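PDB 6IWF: ferric iron-binding protein HitA from Pseudomonas aeruginosa PAO1, which binds ferric iron, probably as the solute-binding component of an iron uptake system, and is implicated in gallium internalization. Local coordinates for residues Ala69-Leu82 and His89-Ala101. Numbering follows the deposited sequence.
Sequences ASAGLLAKLEPETL and HAGGNGDWIGITA
Ala-69 sets its CB at the edge of the Trp-96 indole, 4.1 Å from CD1, and also touches the carboxylate of Asp-95. It lies in the last turn of helix 63-70, which closes in a Schellman motif at Gly-72. From there the chain runs as a loop past the type I turn Gly-91 to Gly-94, which leads into strand 97-108 of the periplasmic-binding-protein fold. Water 1 donates to Ala-69 O and Asp-95 OD2 and accepts from Asn-93 ND2. With CG tucked between N and C of its own backbone (chi1 44°), Asp-95 turns its carboxylate to Ala-69, whose CB lies about equally far from OD1 and OD2.

Leu-74 packs CB against Asp-95 O at 3.3 Å, while CD1 reaches Trp-96 CB. Its N donates to water 2, which lies 3.0 Å from Asp-95 OD2. Ala-75 O touches Asp-95 CB, and water 3 sits between Ala-75 O (2.6 Å) and Asp-95 O (2.8 Å). Lys-76 points its CB away, but the chain bends at chi2 and its CD packs on Gly-94 O. Leu-77 N gives the direct hydrogen bond to Gly-94 O, 2.8 Å long and nearly straight at 174°. Leu-77 CD1 crosses Ile-97 at CB and CG2; Val-245 of helix 238-248 touches both side chains. Thr-81 meets Ile-97 CD1 through CG2 and, at 3.3 Å, through O. Ile-97 CG1, swung opposite the backbone N (chi1 -166°), carries CD1 to helix 79-82. Leu-82 CD2 reaches Gly-94 CA and lies 4.1 Å from Ala-90 CB.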
loop_
_atom_site.group_PDB
_atom_site.type_symbol
_atom_site.label_atom_id
_atom_site.label_comp_id
_atom_site.label_asym_id
_atom_site.label_seq_id
_atom_site.Cartn_x
_atom_site.Cartn_y
_atom_site.Cartn_z
ATOM N N ALA A 69 -11.205 -4.694 11.807
ATOM C CA ALA A 69 -12.041 -5.881 11.667
ATOM C C ALA A 69 -12.011 -6.720 12.933
ATOM O O ALA A 69 -13.053 -7.208 13.394
ATOM C CB ALA A 69 -11.584 -6.720 10.474
ATOM N N SER A 70 -10.821 -6.911 13.497
ATOM C CA SER A 70 -10.700 -7.663 14.744
ATOM C C SER A 70 -11.516 -7.032 15.861
ATOM O O SER A 70 -12.042 -7.750 16.719
ATOM C CB SER A 70 -9.234 -7.757 15.169
ATOM O OG SER A 70 -8.477 -8.516 14.249
ATOM N N ALA A 71 -11.618 -5.701 15.880
ATOM C CA ALA A 71 -12.400 -5.006 16.894
ATOM C C ALA A 71 -13.894 -5.062 16.632
ATOM O O ALA A 71 -14.671 -4.587 17.470
ATOM C CB ALA A 71 -11.961 -3.545 16.992
ATOM N N GLY A 72 -14.319 -5.609 15.494
ATOM C CA GLY A 72 -15.735 -5.672 15.200
ATOM C C GLY A 72 -16.319 -4.384 14.676
ATOM O O GLY A 72 -17.543 -4.219 14.687
ATOM N N LEU A 73 -15.482 -3.463 14.201
ATOM C CA LEU A 73 -15.956 -2.151 13.792
ATOM C C LEU A 73 -16.409 -2.097 12.336
ATOM O O LEU A 73 -16.998 -1.087 11.925
ATOM C CB LEU A 73 -14.861 -1.104 14.035
ATOM C CG LEU A 73 -14.755 -0.700 15.509
ATOM C CD1 LEU A 73 -13.421 -0.060 15.827
ATOM C CD2 LEU A 73 -15.906 0.234 15.847
ATOM N N LEU A 74 -16.167 -3.148 11.562
ATOM C CA LEU A 74 -16.445 -3.148 10.131
ATOM C C LEU A 74 -17.644 -4.031 9.803
ATOM O O LEU A 74 -17.771 -5.152 10.319
ATOM C CB LEU A 74 -15.215 -3.633 9.356
ATOM C CG LEU A 74 -13.929 -2.861 9.654
ATOM C CD1 LEU A 74 -12.774 -3.383 8.750
ATOM C CD2 LEU A 74 -14.102 -1.357 9.467
ATOM N N ALA A 75 -18.511 -3.527 8.923
ATOM C CA ALA A 75 -19.698 -4.263 8.502
ATOM C C ALA A 75 -19.332 -5.352 7.502
ATOM O O ALA A 75 -18.473 -5.158 6.641
ATOM C CB ALA A 75 -20.712 -3.306 7.871
ATOM N N LYS A 76 -20.007 -6.498 7.601
ATOM C CA LYS A 76 -19.849 -7.521 6.574
ATOM C C LYS A 76 -20.266 -6.949 5.219
ATOM O O LYS A 76 -21.276 -6.250 5.104
ATOM C CB LYS A 76 -20.675 -8.764 6.942
ATOM C CG LYS A 76 -21.269 -9.551 5.765
ATOM C CD LYS A 76 -20.229 -10.316 4.942
ATOM C CE LYS A 76 -20.880 -11.490 4.200
ATOM N NZ LYS A 76 -21.447 -11.113 2.868
ATOM N N LEU A 77 -19.461 -7.212 4.195
ATOM C CA LEU A 77 -19.753 -6.715 2.857
ATOM C C LEU A 77 -20.741 -7.628 2.137
ATOM O O LEU A 77 -20.767 -8.843 2.348
ATOM C CB LEU A 77 -18.469 -6.603 2.037
ATOM C CG LEU A 77 -17.507 -5.499 2.478
ATOM C CD1 LEU A 77 -16.153 -5.694 1.790
ATOM C CD2 LEU A 77 -18.084 -4.122 2.169
ATOM N N GLU A 78 -21.542 -7.034 1.257
ATOM C CA GLU A 78 -22.504 -7.823 0.500
ATOM C C GLU A 78 -21.786 -8.893 -0.323
ATOM O O GLU A 78 -20.711 -8.636 -0.885
ATOM C CB GLU A 78 -23.343 -6.913 -0.397
ATOM C CG GLU A 78 -24.367 -6.116 0.400
ATOM C CD GLU A 78 -25.137 -5.121 -0.442
ATOM O OE1 GLU A 78 -26.203 -4.662 0.015
ATOM O OE2 GLU A 78 -24.683 -4.796 -1.558
ATOM N N PRO A 79 -22.332 -10.110 -0.392
ATOM C CA PRO A 79 -21.662 -11.174 -1.155
ATOM C C PRO A 79 -21.405 -10.810 -2.604
ATOM O O PRO A 79 -20.391 -11.246 -3.168
ATOM C CB PRO A 79 -22.635 -12.359 -1.032
ATOM C CG PRO A 79 -23.943 -11.755 -0.594
ATOM C CD PRO A 79 -23.579 -10.576 0.238
ATOM N N GLU A 80 -22.285 -10.018 -3.225
ATOM C CA GLU A 80 -22.021 -9.541 -4.579
ATOM C C GLU A 80 -20.718 -8.750 -4.640
ATOM O O GLU A 80 -19.962 -8.855 -5.613
ATOM C CB GLU A 80 -23.180 -8.678 -5.076
ATOM C CG GLU A 80 -24.491 -9.422 -5.232
ATOM C CD GLU A 80 -25.348 -9.407 -3.968
ATOM O OE1 GLU A 80 -26.561 -9.696 -4.081
ATOM O OE2 GLU A 80 -24.826 -9.122 -2.864
ATOM N N THR A 81 -20.441 -7.950 -3.607
ATOM C CA THR A 81 -19.179 -7.213 -3.560
ATOM C C THR A 81 -17.992 -8.153 -3.386
ATOM O O THR A 81 -16.975 -8.019 -4.085
ATOM C CB THR A 81 -19.224 -6.186 -2.428
ATOM O OG1 THR A 81 -20.332 -5.312 -2.651
ATOM C CG2 THR A 81 -17.936 -5.361 -2.402
ATOM N N LEU A 82 -18.098 -9.110 -2.456
ATOM C CA LEU A 82 -16.988 -10.034 -2.221
ATOM C C LEU A 82 -16.672 -10.857 -3.462
ATOM O O LEU A 82 -15.514 -11.237 -3.680
ATOM C CB LEU A 82 -17.306 -10.953 -1.047
ATOM C CG LEU A 82 -17.370 -10.227 0.297
ATOM C CD1 LEU A 82 -18.082 -11.059 1.318
ATOM C CD2 LEU A 82 -15.958 -9.854 0.779
ATOM N N HIS A 89 -7.777 -11.665 -1.378
ATOM C CA HIS A 89 -7.713 -10.209 -1.439
ATOM C C HIS A 89 -8.857 -9.546 -0.681
ATOM O O HIS A 89 -9.193 -8.389 -0.958
ATOM C CB HIS A 89 -7.716 -9.744 -2.893
ATOM C CG HIS A 89 -6.518 -10.191 -3.667
ATOM N ND1 HIS A 89 -6.561 -10.459 -5.018
ATOM C CD2 HIS A 89 -5.244 -10.427 -3.275
ATOM C CE1 HIS A 89 -5.362 -10.833 -5.428
ATOM N NE2 HIS A 89 -4.544 -10.823 -4.390
ATOM N N ALA A 90 -9.475 -10.265 0.251
ATOM C CA ALA A 90 -10.489 -9.711 1.129
ATOM C C ALA A 90 -10.211 -10.165 2.554
ATOM O O ALA A 90 -9.432 -11.092 2.790
ATOM C CB ALA A 90 -11.896 -10.138 0.701
ATOM N N GLY A 91 -10.842 -9.492 3.508
ATOM C CA GLY A 91 -10.757 -9.940 4.889
ATOM C C GLY A 91 -11.336 -11.331 5.073
ATOM O O GLY A 91 -12.273 -11.739 4.382
ATOM N N GLY A 92 -10.771 -12.060 6.042
ATOM C CA GLY A 92 -11.195 -13.430 6.278
ATOM C C GLY A 92 -12.663 -13.558 6.637
ATOM O O GLY A 92 -13.302 -14.560 6.304
ATOM N N ASN A 93 -13.212 -12.567 7.331
ATOM C CA ASN A 93 -14.625 -12.553 7.676
ATOM C C ASN A 93 -15.447 -11.702 6.719
ATOM O O ASN A 93 -16.613 -11.416 7.006
ATOM C CB ASN A 93 -14.809 -12.066 9.111
ATOM C CG ASN A 93 -14.221 -13.024 10.125
ATOM O OD1 ASN A 93 -14.171 -14.236 9.894
ATOM N ND2 ASN A 93 -13.758 -12.488 11.250
ATOM N N GLY A 94 -14.863 -11.281 5.599
ATOM C CA GLY A 94 -15.603 -10.558 4.580
ATOM C C GLY A 94 -16.041 -9.168 4.975
ATOM O O GLY A 94 -17.059 -8.685 4.465
ATOM N N ASP A 95 -15.308 -8.503 5.872
ATOM C CA ASP A 95 -15.674 -7.154 6.291
ATOM C C ASP A 95 -14.660 -6.108 5.855
ATOM O O ASP A 95 -14.696 -4.981 6.344
ATOM C CB ASP A 95 -15.887 -7.081 7.809
ATOM C CG ASP A 95 -14.823 -7.816 8.590
ATOM O OD1 ASP A 95 -13.817 -8.256 7.986
ATOM O OD2 ASP A 95 -15.004 -7.959 9.824
ATOM N N TRP A 96 -13.740 -6.459 4.969
ATOM C CA TRP A 96 -13.023 -5.450 4.206
ATOM C C TRP A 96 -12.611 -6.111 2.906
ATOM O O TRP A 96 -12.631 -7.336 2.789
ATOM C CB TRP A 96 -11.825 -4.871 4.978
ATOM C CG TRP A 96 -10.756 -5.844 5.334
ATOM C CD1 TRP A 96 -10.617 -6.511 6.515
ATOM C CD2 TRP A 96 -9.650 -6.246 4.510
ATOM N NE1 TRP A 96 -9.499 -7.314 6.475
ATOM C CE2 TRP A 96 -8.887 -7.170 5.258
ATOM C CE3 TRP A 96 -9.243 -5.928 3.209
ATOM C CZ2 TRP A 96 -7.734 -7.787 4.746
ATOM C CZ3 TRP A 96 -8.091 -6.537 2.701
ATOM C CH2 TRP A 96 -7.353 -7.450 3.472
ATOM N N ILE A 97 -12.259 -5.299 1.919
ATOM C CA ILE A 97 -12.006 -5.833 0.586
ATOM C C ILE A 97 -10.866 -5.067 -0.063
ATOM O O ILE A 97 -10.765 -3.844 0.067
ATOM C CB ILE A 97 -13.277 -5.794 -0.292
ATOM C CG1 ILE A 97 -13.084 -6.662 -1.530
ATOM C CG2 ILE A 97 -13.690 -4.359 -0.629
ATOM C CD1 ILE A 97 -14.421 -7.096 -2.158
ATOM N N GLY A 98 -9.999 -5.801 -0.753
ATOM C CA GLY A 98 -8.896 -5.166 -1.455
ATOM C C GLY A 98 -9.396 -4.414 -2.675
ATOM O O GLY A 98 -10.349 -4.827 -3.338
ATOM N N ILE A 99 -8.757 -3.279 -2.950
ATOM C CA ILE A 99 -9.129 -2.396 -4.052
ATOM C C ILE A 99 -8.054 -2.374 -5.126
ATOM O O ILE A 99 -8.351 -2.525 -6.311
ATOM C CB ILE A 99 -9.430 -0.968 -3.548
ATOM C CG1 ILE A 99 -10.505 -0.984 -2.454
ATOM C CG2 ILE A 99 -9.844 -0.081 -4.702
ATOM C CD1 ILE A 99 -11.807 -1.651 -2.876
ATOM N N THR A 100 -6.798 -2.147 -4.730
ATOM C CA THR A 100 -5.662 -2.246 -5.639
ATOM C C THR A 100 -4.536 -2.975 -4.929
ATOM O O THR A 100 -4.529 -3.101 -3.706
ATOM C CB THR A 100 -5.128 -0.884 -6.101
ATOM O OG1 THR A 100 -4.582 -0.179 -4.979
ATOM C CG2 THR A 100 -6.226 -0.038 -6.785
ATOM N N ALA A 101 -3.581 -3.463 -5.717
ATOM C CA ALA A 101 -2.355 -4.045 -5.190
ATOM C C ALA A 101 -1.161 -3.294 -5.763
ATOM O O ALA A 101 -1.231 -2.718 -6.847
ATOM C CB ALA A 101 -2.225 -5.548 -5.529
HETATM O O HOH W 1 -13.849 -9.415 11.728
HETATM O O HOH W 2 -15.610 -6.100 12.101
HETATM O O HOH W 3 -16.854 -3.570 5.324
#